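Local coordinates for glycosyl hydrolase family 2, TIM barrel domain protein (Faecalibacterium prausnitzii A2-165, PDB 6ED2), which probably hydrolyses beta-D-glucuronides as a glycoside hydrolase family 2 beta-glucuronidase of a human gut bacterium, releasing glucuronic acid, at residues F352-Y357 with I374-P379; A435-N440 with P469-V474; F319-D324 with W580-F585. All blocks are in the same frame, centred on the assembly; numbering follows the deposited sequence.

Interaction 1. Residues F352-Y357 with I374-P379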
loop_
_atom_site.group_PDB
_atom_site.type_symbol
_atom_site.label_atom_id
_atom_site.label_comp_id
_atom_site.label_asym_id
_atom_site.label_seq_id
_atom_site.Cartn_x
_atom_site.Cartn_y
_atom_site.Cartn_z
ATOM N N PHE A 352 -4.966 27.047 -12.766
ATOM C CA PHE A 352 -5.247 25.711 -13.294
ATOM C C PHE A 352 -6.045 25.807 -14.584
ATOM O O PHE A 352 -6.701 26.810 -14.863
ATOM C CB PHE A 352 -5.996 24.804 -12.288
ATOM C CG PHE A 352 -7.336 25.342 -11.829
ATOM C CD1 PHE A 352 -8.498 25.053 -12.526
ATOM C CD2 PHE A 352 -7.435 26.098 -10.669
ATOM C CE1 PHE A 352 -9.738 25.526 -12.078
ATOM C CE2 PHE A 352 -8.670 26.571 -10.221
ATOM C CZ PHE A 352 -9.818 26.291 -10.937
ATOM N N ARG A 353 -6.000 24.723 -15.348
ATOM C CA ARG A 353 -6.732 24.586 -16.597
ATOM C C ARG A 353 -7.900 23.640 -16.368
ATOM O O ARG A 353 -7.757 22.634 -15.662
ATOM C CB ARG A 353 -5.803 24.051 -17.704
ATOM C CG ARG A 353 -6.498 23.639 -19.013
ATOM C CD ARG A 353 -5.500 23.241 -20.122
ATOM N NE ARG A 353 -4.681 22.085 -19.743
ATOM C CZ ARG A 353 -4.761 20.893 -20.317
ATOM N NH1 ARG A 353 -5.614 20.691 -21.307
ATOM N NH2 ARG A 353 -3.978 19.901 -19.908
ATOM N N THR A 354 -9.062 23.958 -16.950
ATOM C CA THR A 354 -10.233 23.091 -16.776
ATOM C C THR A 354 -10.209 21.961 -17.803
ATOM O O THR A 354 -11.088 21.810 -18.653
ATOM C CB THR A 354 -11.539 23.887 -16.850
ATOM O OG1 THR A 354 -11.864 24.188 -18.218
ATOM C CG2 THR A 354 -11.454 25.169 -16.023
ATOM N N SER A 355 -9.159 21.161 -17.714
ATOM C CA SER A 355 -9.055 19.984 -18.560
ATOM C C SER A 355 -10.112 18.976 -18.144
ATOM O O SER A 355 -10.295 18.745 -16.950
ATOM C CB SER A 355 -7.662 19.383 -18.420
ATOM O OG SER A 355 -7.219 19.491 -17.077
ATOM N N HIS A 356 -10.836 18.391 -19.106
ATOM C CA HIS A 356 -10.837 18.753 -20.534
ATOM C C HIS A 356 -12.244 19.171 -20.958
ATOM O O HIS A 356 -12.766 18.690 -21.960
ATOM C CB HIS A 356 -10.402 17.577 -21.405
ATOM C CG HIS A 356 -8.998 17.129 -21.165
ATOM N ND1 HIS A 356 -7.913 17.960 -21.336
ATOM C CD2 HIS A 356 -8.498 15.928 -20.782
ATOM C CE1 HIS A 356 -6.804 17.293 -21.058
ATOM N NE2 HIS A 356 -7.131 16.059 -20.725
ATOM N N TYR A 357 -12.871 20.019 -20.158
ATOM C CA TYR A 357 -14.265 20.407 -20.319
ATOM C C TYR A 357 -14.521 21.546 -19.351
ATOM O O TYR A 357 -13.785 21.695 -18.370
ATOM C CB TYR A 357 -15.220 19.229 -20.027
ATOM C CG TYR A 357 -14.725 18.391 -18.868
ATOM C CD1 TYR A 357 -14.984 18.764 -17.548
ATOM C CD2 TYR A 357 -13.943 17.263 -19.089
ATOM C CE1 TYR A 357 -14.495 18.023 -16.496
ATOM C CE2 TYR A 357 -13.462 16.509 -18.036
ATOM C CZ TYR A 357 -13.730 16.903 -16.752
ATOM O OH TYR A 357 -13.227 16.174 -15.726
ATOM N N ILE A 374 -7.607 30.886 -14.070
ATOM C CA ILE A 374 -8.178 29.736 -14.766
ATOM C C ILE A 374 -7.957 29.886 -16.264
ATOM O O ILE A 374 -8.287 30.929 -16.845
ATOM C CB ILE A 374 -9.683 29.603 -14.482
ATOM C CG1 ILE A 374 -9.926 29.303 -12.994
ATOM C CG2 ILE A 374 -10.317 28.542 -15.398
ATOM C CD1 ILE A 374 -11.377 28.998 -12.688
ATOM N N ILE A 375 -7.449 28.827 -16.889
ATOM C CA ILE A 375 -7.526 28.640 -18.329
ATOM C C ILE A 375 -8.741 27.768 -18.615
ATOM O O ILE A 375 -8.771 26.592 -18.246
ATOM C CB ILE A 375 -6.246 28.013 -18.891
ATOM C CG1 ILE A 375 -5.034 28.883 -18.528
ATOM C CG2 ILE A 375 -6.371 27.846 -20.396
ATOM C CD1 ILE A 375 -3.704 28.304 -18.981
ATOM N N ASP A 376 -9.736 28.340 -19.287
ATOM C CA ASP A 376 -11.043 27.721 -19.472
ATOM C C ASP A 376 -11.038 26.932 -20.774
ATOM O O ASP A 376 -10.753 27.491 -21.846
ATOM C CB ASP A 376 -12.123 28.802 -19.499
ATOM C CG ASP A 376 -13.488 28.315 -18.992
ATOM O OD1 ASP A 376 -13.683 27.101 -18.703
ATOM O OD2 ASP A 376 -14.387 29.183 -18.905
ATOM N N GLU A 377 -11.379 25.650 -20.695
ATOM C CA GLU A 377 -11.200 24.738 -21.815
ATOM C C GLU A 377 -12.513 24.070 -22.207
ATOM O O GLU A 377 -13.227 23.519 -21.360
ATOM C CB GLU A 377 -10.152 23.675 -21.480
ATOM C CG GLU A 377 -9.886 22.709 -22.633
ATOM C CD GLU A 377 -8.628 21.865 -22.417
ATOM O OE1 GLU A 377 -7.507 22.438 -22.413
ATOM O OE2 GLU A 377 -8.766 20.627 -22.263
ATOM N N VAL A 378 -12.791 24.078 -23.502
ATOM C CA VAL A 378 -13.970 23.461 -24.104
ATOM C C VAL A 378 -13.691 21.969 -24.324
ATOM O O VAL A 378 -12.520 21.580 -24.419
ATOM C CB VAL A 378 -14.307 24.243 -25.387
ATOM C CG1 VAL A 378 -13.469 23.778 -26.564
ATOM C CG2 VAL A 378 -15.786 24.267 -25.679
ATOM N N PRO A 379 -14.697 21.064 -24.364
ATOM C CA PRO A 379 -14.358 19.625 -24.415
ATOM C C PRO A 379 -13.863 19.127 -25.773
ATOM O O PRO A 379 -14.205 18.016 -26.193
ATOM C CB PRO A 379 -15.674 18.936 -24.024
ATOM C CG PRO A 379 -16.568 20.029 -23.494
ATOM C CD PRO A 379 -16.148 21.261 -24.214
#

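Interaction 2. Residues A435-N440 with P469-V474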
loop_
_atom_site.group_PDB
_atom_site.type_symbol
_atom_site.label_atom_id
_atom_site.label_comp_id
_atom_site.label_asym_id
_atom_site.label_seq_id
_atom_site.Cartn_x
_atom_site.Cartn_y
_atom_site.Cartn_z
ATOM N N ALA A 435 -7.994 33.064 -19.793
ATOM C CA ALA A 435 -7.584 32.542 -21.094
ATOM C C ALA A 435 -8.526 31.426 -21.503
ATOM O O ALA A 435 -9.186 30.808 -20.661
ATOM C CB ALA A 435 -6.138 32.030 -21.080
ATOM N N TRP A 436 -8.565 31.170 -22.813
ATOM C CA TRP A 436 -9.416 30.153 -23.423
ATOM C C TRP A 436 -8.542 29.101 -24.083
ATOM O O TRP A 436 -7.653 29.438 -24.866
ATOM C CB TRP A 436 -10.349 30.752 -24.490
ATOM C CG TRP A 436 -11.058 32.001 -24.052
ATOM C CD1 TRP A 436 -10.834 33.278 -24.489
ATOM C CD2 TRP A 436 -12.093 32.090 -23.066
ATOM N NE1 TRP A 436 -11.689 34.153 -23.857
ATOM C CE2 TRP A 436 -12.473 33.446 -22.978
ATOM C CE3 TRP A 436 -12.754 31.150 -22.266
ATOM C CZ2 TRP A 436 -13.470 33.888 -22.103
ATOM C CZ3 TRP A 436 -13.759 31.595 -21.404
ATOM C CH2 TRP A 436 -14.094 32.947 -21.326
ATOM N N SER A 437 -8.798 27.833 -23.791
ATOM C CA SER A 437 -8.124 26.744 -24.480
ATOM C C SER A 437 -9.143 26.075 -25.387
ATOM O O SER A 437 -10.171 25.595 -24.911
ATOM C CB SER A 437 -7.517 25.753 -23.486
ATOM O OG SER A 437 -7.107 24.581 -24.167
ATOM N N LEU A 438 -8.865 26.043 -26.692
ATOM C CA LEU A 438 -9.900 25.719 -27.666
ATOM C C LEU A 438 -9.904 24.256 -28.086
ATOM O O LEU A 438 -10.911 23.789 -28.631
ATOM C CB LEU A 438 -9.744 26.603 -28.908
ATOM C CG LEU A 438 -10.386 27.999 -28.937
ATOM C CD1 LEU A 438 -10.225 28.756 -27.664
ATOM C CD2 LEU A 438 -9.822 28.826 -30.080
ATOM N N LEU A 439 -8.803 23.535 -27.862
ATOM C CA LEU A 439 -8.680 22.118 -28.183
ATOM C C LEU A 439 -7.627 21.525 -27.265
ATOM O O LEU A 439 -6.707 22.226 -26.832
ATOM C CB LEU A 439 -8.276 21.858 -29.647
ATOM C CG LEU A 439 -8.958 22.549 -30.832
ATOM C CD1 LEU A 439 -8.209 23.805 -31.193
ATOM C CD2 LEU A 439 -9.038 21.613 -32.032
ATOM N N ASN A 440 -7.778 20.237 -26.937
ATOM C CA ASN A 440 -6.745 19.509 -26.202
ATOM C C ASN A 440 -6.192 18.416 -27.101
ATOM O O ASN A 440 -6.905 17.464 -27.446
ATOM C CB ASN A 440 -7.251 18.902 -24.890
ATOM C CG ASN A 440 -6.123 18.200 -24.108
ATOM O OD1 ASN A 440 -5.280 18.851 -23.475
ATOM N ND2 ASN A 440 -6.094 16.874 -24.174
ATOM N N PRO A 469 -6.379 35.974 -24.032
ATOM C CA PRO A 469 -5.559 35.163 -24.954
ATOM C C PRO A 469 -6.138 33.776 -25.201
ATOM O O PRO A 469 -6.803 33.194 -24.336
ATOM C CB PRO A 469 -4.204 35.078 -24.240
ATOM C CG PRO A 469 -4.488 35.441 -22.804
ATOM C CD PRO A 469 -5.627 36.415 -22.849
ATOM N N ARG A 470 -5.888 33.255 -26.410
ATOM C CA ARG A 470 -6.391 31.952 -26.839
ATOM C C ARG A 470 -5.239 30.980 -27.056
ATOM O O ARG A 470 -4.166 31.371 -27.530
ATOM C CB ARG A 470 -7.206 32.053 -28.132
ATOM C CG ARG A 470 -8.309 33.108 -28.117
ATOM C CD ARG A 470 -8.545 33.642 -29.536
ATOM N NE ARG A 470 -7.337 34.310 -30.020
ATOM C CZ ARG A 470 -7.135 34.704 -31.272
ATOM N NH1 ARG A 470 -8.067 34.494 -32.188
ATOM N NH2 ARG A 470 -6.003 35.312 -31.601
ATOM N N THR A 471 -5.468 29.712 -26.711
ATOM C CA THR A 471 -4.454 28.674 -26.818
ATOM C C THR A 471 -5.146 27.358 -27.140
ATOM O O THR A 471 -6.372 27.284 -27.243
ATOM C CB THR A 471 -3.611 28.560 -25.526
ATOM O OG1 THR A 471 -2.412 27.806 -25.790
ATOM C CG2 THR A 471 -4.398 27.853 -24.408
ATOM N N TYR A 472 -4.337 26.320 -27.322
ATOM C CA TYR A 472 -4.794 24.938 -27.399
ATOM C C TYR A 472 -3.578 24.101 -27.060
ATOM O O TYR A 472 -2.451 24.564 -27.209
ATOM C CB TYR A 472 -5.342 24.580 -28.776
ATOM C CG TYR A 472 -4.273 24.279 -29.814
ATOM C CD1 TYR A 472 -3.915 22.959 -30.121
ATOM C CD2 TYR A 472 -3.633 25.314 -30.506
ATOM C CE1 TYR A 472 -2.944 22.679 -31.080
ATOM C CE2 TYR A 472 -2.660 25.047 -31.466
ATOM C CZ TYR A 472 -2.327 23.735 -31.759
ATOM O OH TYR A 472 -1.368 23.484 -32.716
ATOM N N THR A 473 -3.789 22.881 -26.581
ATOM C CA THR A 473 -2.634 22.131 -26.113
ATOM C C THR A 473 -2.106 21.231 -27.220
ATOM O O THR A 473 -2.872 20.585 -27.940
ATOM C CB THR A 473 -2.958 21.316 -24.858
ATOM O OG1 THR A 473 -3.900 20.291 -25.188
ATOM C CG2 THR A 473 -3.534 22.225 -23.775
ATOM N N VAL A 474 -0.784 21.194 -27.346
ATOM C CA VAL A 474 -0.120 20.589 -28.494
ATOM C C VAL A 474 0.277 19.158 -28.158
ATOM O O VAL A 474 0.970 18.916 -27.166
ATOM C CB VAL A 474 1.101 21.419 -28.920
ATOM C CG1 VAL A 474 1.779 20.779 -30.131
ATOM C CG2 VAL A 474 0.671 22.858 -29.210
#

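Interaction 3. Residues F319-D324 with W580-F585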
loop_
_atom_site.group_PDB
_atom_site.type_symbol
_atom_site.label_atom_id
_atom_site.label_comp_id
_atom_site.label_asym_id
_atom_site.label_seq_id
_atom_site.Cartn_x
_atom_site.Cartn_y
_atom_site.Cartn_z
ATOM N N PHE A 319 -1.991 23.388 -12.178
ATOM C CA PHE A 319 -2.388 22.035 -12.528
ATOM C C PHE A 319 -3.287 22.012 -13.748
ATOM O O PHE A 319 -4.048 22.947 -14.008
ATOM C CB PHE A 319 -3.150 21.350 -11.375
ATOM C CG PHE A 319 -2.422 21.367 -10.075
ATOM C CD1 PHE A 319 -1.481 20.379 -9.782
ATOM C CD2 PHE A 319 -2.680 22.363 -9.136
ATOM C CE1 PHE A 319 -0.803 20.384 -8.574
ATOM C CE2 PHE A 319 -1.996 22.395 -7.916
ATOM C CZ PHE A 319 -1.057 21.411 -7.634
ATOM N N GLY A 320 -3.216 20.900 -14.474
ATOM C CA GLY A 320 -4.400 20.383 -15.117
ATOM C C GLY A 320 -5.193 19.582 -14.089
ATOM O O GLY A 320 -4.638 18.801 -13.316
ATOM N N ARG A 321 -6.501 19.797 -14.078
ATOM C CA ARG A 321 -7.392 19.185 -13.119
ATOM C C ARG A 321 -8.330 18.198 -13.806
ATOM O O ARG A 321 -8.215 17.899 -15.006
ATOM C CB ARG A 321 -8.166 20.278 -12.383
ATOM C CG ARG A 321 -7.312 21.088 -11.403
ATOM C CD ARG A 321 -8.181 22.059 -10.603
ATOM N NE ARG A 321 -9.234 21.302 -9.934
ATOM C CZ ARG A 321 -9.117 20.785 -8.720
ATOM N NH1 ARG A 321 -8.003 20.986 -8.024
ATOM N NH2 ARG A 321 -10.102 20.058 -8.212
ATOM N N HIS A 322 -9.263 17.677 -13.021
ATOM C CA HIS A 322 -10.411 16.943 -13.515
ATOM C C HIS A 322 -11.541 17.169 -12.526
ATOM O O HIS A 322 -11.307 17.446 -11.343
ATOM C CB HIS A 322 -10.131 15.437 -13.671
ATOM C CG HIS A 322 -9.877 15.001 -15.091
ATOM N ND1 HIS A 322 -10.794 15.180 -16.109
ATOM C CD2 HIS A 322 -8.802 14.390 -15.658
ATOM C CE1 HIS A 322 -10.293 14.711 -17.239
ATOM N NE2 HIS A 322 -9.086 14.226 -16.992
ATOM N N GLU A 323 -12.768 17.080 -13.015
ATOM C CA GLU A 323 -13.911 16.948 -12.117
ATOM C C GLU A 323 -14.046 15.450 -11.869
ATOM O O GLU A 323 -14.649 14.713 -12.651
ATOM C CB GLU A 323 -15.165 17.571 -12.713
ATOM C CG GLU A 323 -15.180 19.086 -12.665
ATOM C CD GLU A 323 -16.495 19.653 -13.192
ATOM O OE1 GLU A 323 -16.858 19.341 -14.358
ATOM O OE2 GLU A 323 -17.174 20.386 -12.438
ATOM N N ASP A 324 -13.420 14.988 -10.789
ATOM C CA ASP A 324 -13.279 13.560 -10.550
ATOM C C ASP A 324 -13.047 13.355 -9.059
ATOM O O ASP A 324 -12.243 14.074 -8.458
ATOM C CB ASP A 324 -12.105 12.996 -11.378
ATOM C CG ASP A 324 -11.726 11.574 -10.981
ATOM O OD1 ASP A 324 -12.071 10.638 -11.732
ATOM O OD2 ASP A 324 -11.062 11.392 -9.927
ATOM N N TRP A 580 0.523 17.733 -14.961
ATOM C CA TRP A 580 -0.530 16.723 -15.002
ATOM C C TRP A 580 -0.270 15.695 -13.904
ATOM O O TRP A 580 0.775 15.047 -13.910
ATOM C CB TRP A 580 -0.536 16.037 -16.357
ATOM C CG TRP A 580 -1.784 15.295 -16.686
ATOM C CD1 TRP A 580 -1.920 13.947 -16.838
ATOM C CD2 TRP A 580 -3.063 15.866 -16.956
ATOM N NE1 TRP A 580 -3.212 13.643 -17.186
ATOM C CE2 TRP A 580 -3.937 14.806 -17.256
ATOM C CE3 TRP A 580 -3.559 17.175 -16.960
ATOM C CZ2 TRP A 580 -5.283 15.010 -17.562
ATOM C CZ3 TRP A 580 -4.890 17.376 -17.252
ATOM C CH2 TRP A 580 -5.739 16.296 -17.555
ATOM N N ASN A 581 -1.200 15.526 -12.971
ATOM C CA ASN A 581 -2.494 16.187 -12.838
ATOM C C ASN A 581 -2.598 16.540 -11.341
ATOM O O ASN A 581 -1.831 15.997 -10.536
ATOM C CB ASN A 581 -3.602 15.223 -13.278
ATOM C CG ASN A 581 -5.029 15.794 -13.149
ATOM O OD1 ASN A 581 -5.594 15.883 -12.052
ATOM N ND2 ASN A 581 -5.646 16.083 -14.296
ATOM N N PHE A 582 -3.524 17.426 -10.959
ATOM C CA PHE A 582 -3.733 17.721 -9.540
ATOM C C PHE A 582 -3.894 16.442 -8.705
ATOM O O PHE A 582 -3.290 16.304 -7.638
ATOM C CB PHE A 582 -4.959 18.631 -9.378
ATOM C CG PHE A 582 -5.372 18.858 -7.935
ATOM C CD1 PHE A 582 -4.681 19.759 -7.139
ATOM C CD2 PHE A 582 -6.445 18.178 -7.391
ATOM C CE1 PHE A 582 -5.038 19.966 -5.825
ATOM C CE2 PHE A 582 -6.830 18.387 -6.067
ATOM C CZ PHE A 582 -6.125 19.282 -5.285
ATOM N N ALA A 583 -4.694 15.487 -9.174
ATOM C CA ALA A 583 -4.967 14.306 -8.365
ATOM C C ALA A 583 -5.187 13.092 -9.260
ATOM O O ALA A 583 -5.636 13.222 -10.400
ATOM C CB ALA A 583 -6.190 14.543 -7.454
ATOM N N ASP A 584 -4.870 11.908 -8.728
ATOM C CA ASP A 584 -5.210 10.662 -9.406
ATOM C C ASP A 584 -6.688 10.668 -9.780
ATOM O O ASP A 584 -7.533 11.118 -9.001
ATOM C CB ASP A 584 -4.918 9.441 -8.516
ATOM C CG ASP A 584 -3.447 9.360 -8.038
ATOM O OD1 ASP A 584 -2.520 9.851 -8.733
ATOM O OD2 ASP A 584 -3.231 8.770 -6.949
ATOM N N PHE A 585 -6.997 10.174 -10.982
ATOM C CA PHE A 585 -8.355 10.242 -11.503
ATOM C C PHE A 585 -8.617 8.995 -12.325
ATOM O O PHE A 585 -7.690 8.273 -12.708
ATOM C CB PHE A 585 -8.587 11.515 -12.346
ATOM C CG PHE A 585 -7.712 11.610 -13.590
ATOM C CD1 PHE A 585 -8.150 11.107 -14.806
ATOM C CD2 PHE A 585 -6.463 12.216 -13.538
ATOM C CE1 PHE A 585 -7.350 11.188 -15.945
ATOM C CE2 PHE A 585 -5.655 12.309 -14.680
ATOM C CZ PHE A 585 -6.104 11.799 -15.886
HETATM O O HOH W 1 -9.224 13.074 -8.862
#

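Interaction 1. Residues F352-Y357 with I374-P379
F352 and R353 pair in parallel with I374 and I375: the amide of I375 binds F352 O at 3.0 Å, and T354 N donates to I375 O. Past this the chain of 352-357 turns off, with T354 at the centre of an inverse gamma turn and a cis peptide before H356. On one side of the sheet I374 lies alongside F352, its CG1 over the ring face and its CD1 3.6 Å from F352 CZ. T354 OG1 accepts the backbone N of E377 at 2.9 Å. E377 is the most heavily covered residue of the pair. With CG anti to the backbone N (chi1 -178°) and the chain extended, its carboxylate reaches two N-H donors: OE1 takes R353 NH1 on its syn side at 2.8 Å, in the guanidinium plane, while OE2 takes H356 ND1 at 2.9 Å, ring and carboxylate nearly coplanar (8°). S437 OG also bonds OE1, so this buried carboxylate is held from several sides. R353 itself has a second carboxylate partner in E535. The pairing is that of a beta-alpha-beta crossover, strands 351-353 and 373-377 joined through helix 361-370 in the TIM barrel, polar residues gathered at the C-terminal strand ends, where such barrels carry their active sites.

Interaction 2. Residues A435-N440 with P469-V474
A435-N440 and P469-V474 run parallel, their short axes 4.5 Å apart and inclined by 40°, with W436 N to P469 O, T471 N to W436 O and L438 N to T471 O making the ladder before a beta bulge shifts the register by one, so that T473 N pairs with L439 O at 3.0 Å. Beyond the bulge the side chains of N440 and T473 meet obliquely. T473 OG1 donates to N440 OD1 at 2.6 Å, coming from above the amide plane, 59° out of it. The torsion of N440 (chi1 -177°) swings CG away from its own N to meet this hydroxyl, which sits between the backbone N and carbonyl carbon of T473. R353 NH1 donates to the same OD1, and N440 ND2 bonds a bound glycerol; OD1 thus takes two donors, which would probably limit flipping of the amide. On the same side of the sheet S437 CB packs 3.9 Å from T471 CG2. L439 CD1 touches Y472 CB at 3.8 Å, and the Y472 ring continues to F453 of helix 449-463, which it meets edge-to-face. At the start of the pair R470 CG lies near the plane of the W436 indole, at its edge, while NE1 of that ring bonds D464. Strand 433-440, helix 449-463 and strand 470-474 form a beta-alpha-beta unit of the TIM barrel, with N440 at the C-terminal end of its strand near the glycerol, probably from the crystallisation liquor.

Interaction 3. Residues F319-D324 with W580-F585
F319, at the end of strand 312-320, receives F582 edge-on: F582 CD1 stands over the centre of the F319 ring, with centroids 5.1 Å apart and planes at 85°. The F319 ring also covers the F582 backbone, where F319 CD1 lies 3.5 Å from F582 CA. Replacing F319 with an alanine would probably open a gap beneath the F582 edge and let that ring turn more easily. At G320 the carbonyl oxygen accepts F582 N at 2.9 Å, while G320 CA packs against the indole, 3.7 Å from W580 CZ3. R321 next sends its guanidinium over the F582 ring, with R321 CZ 4.3 Å from the centroid in a cation-pi contact and NH1 above the ring centre. The bend of its chain at chi3 (56°) brings the group there, and NH2 goes on to a salt bridge with D340. R321 O also takes a weak bond from N581 ND2. The other end of that amide, N581 OD1, accepts A583 N in the carbonyl plane at 3.0 Å, an Asx turn that shapes the loop after the cis peptide before N581. H322 sets CD2 over the centre of the F585 ring at an oblique tilt and lies near W580, completing an aromatic cluster; its ND1 bonds Y357 OH, and a bound magnesium ion is close to its side chain. Finally D324 presses its carboxylate against F585, D324 CG 3.4 Å from F585 CB; a water lies within bonding distance of both D324 OD2 and D584 O, and OD2 also pairs with R604. Loops following the first and last strands of the TIM barrel meet here at its C-terminal mouth, the side on which such hydrolases hold their active site.

How the interactions relate
All three contacts lie in the TIM barrel domain, on the mostly parallel sheet that curls into the barrel. The centres of interactions 1 and 2 are about 8 Å apart; strand 373-377 of the first neighbours strand 433-440 of the second, and a probable hydrogen bond from S437 N to D376 O continues the ladder. Interaction 1 lies about 11 Å from interaction 3 between centres, joined through strands 351-353 and 312-320 and by S355 OG to R321 O. Interactions 2 and 3, about 17 Å apart, do not touch. Interaction 1 closes before interaction 2 opens, both nested within the loop closed by interaction 3. Together they reach the C-terminal side of the barrel, where family 2 hydrolases hold their active site.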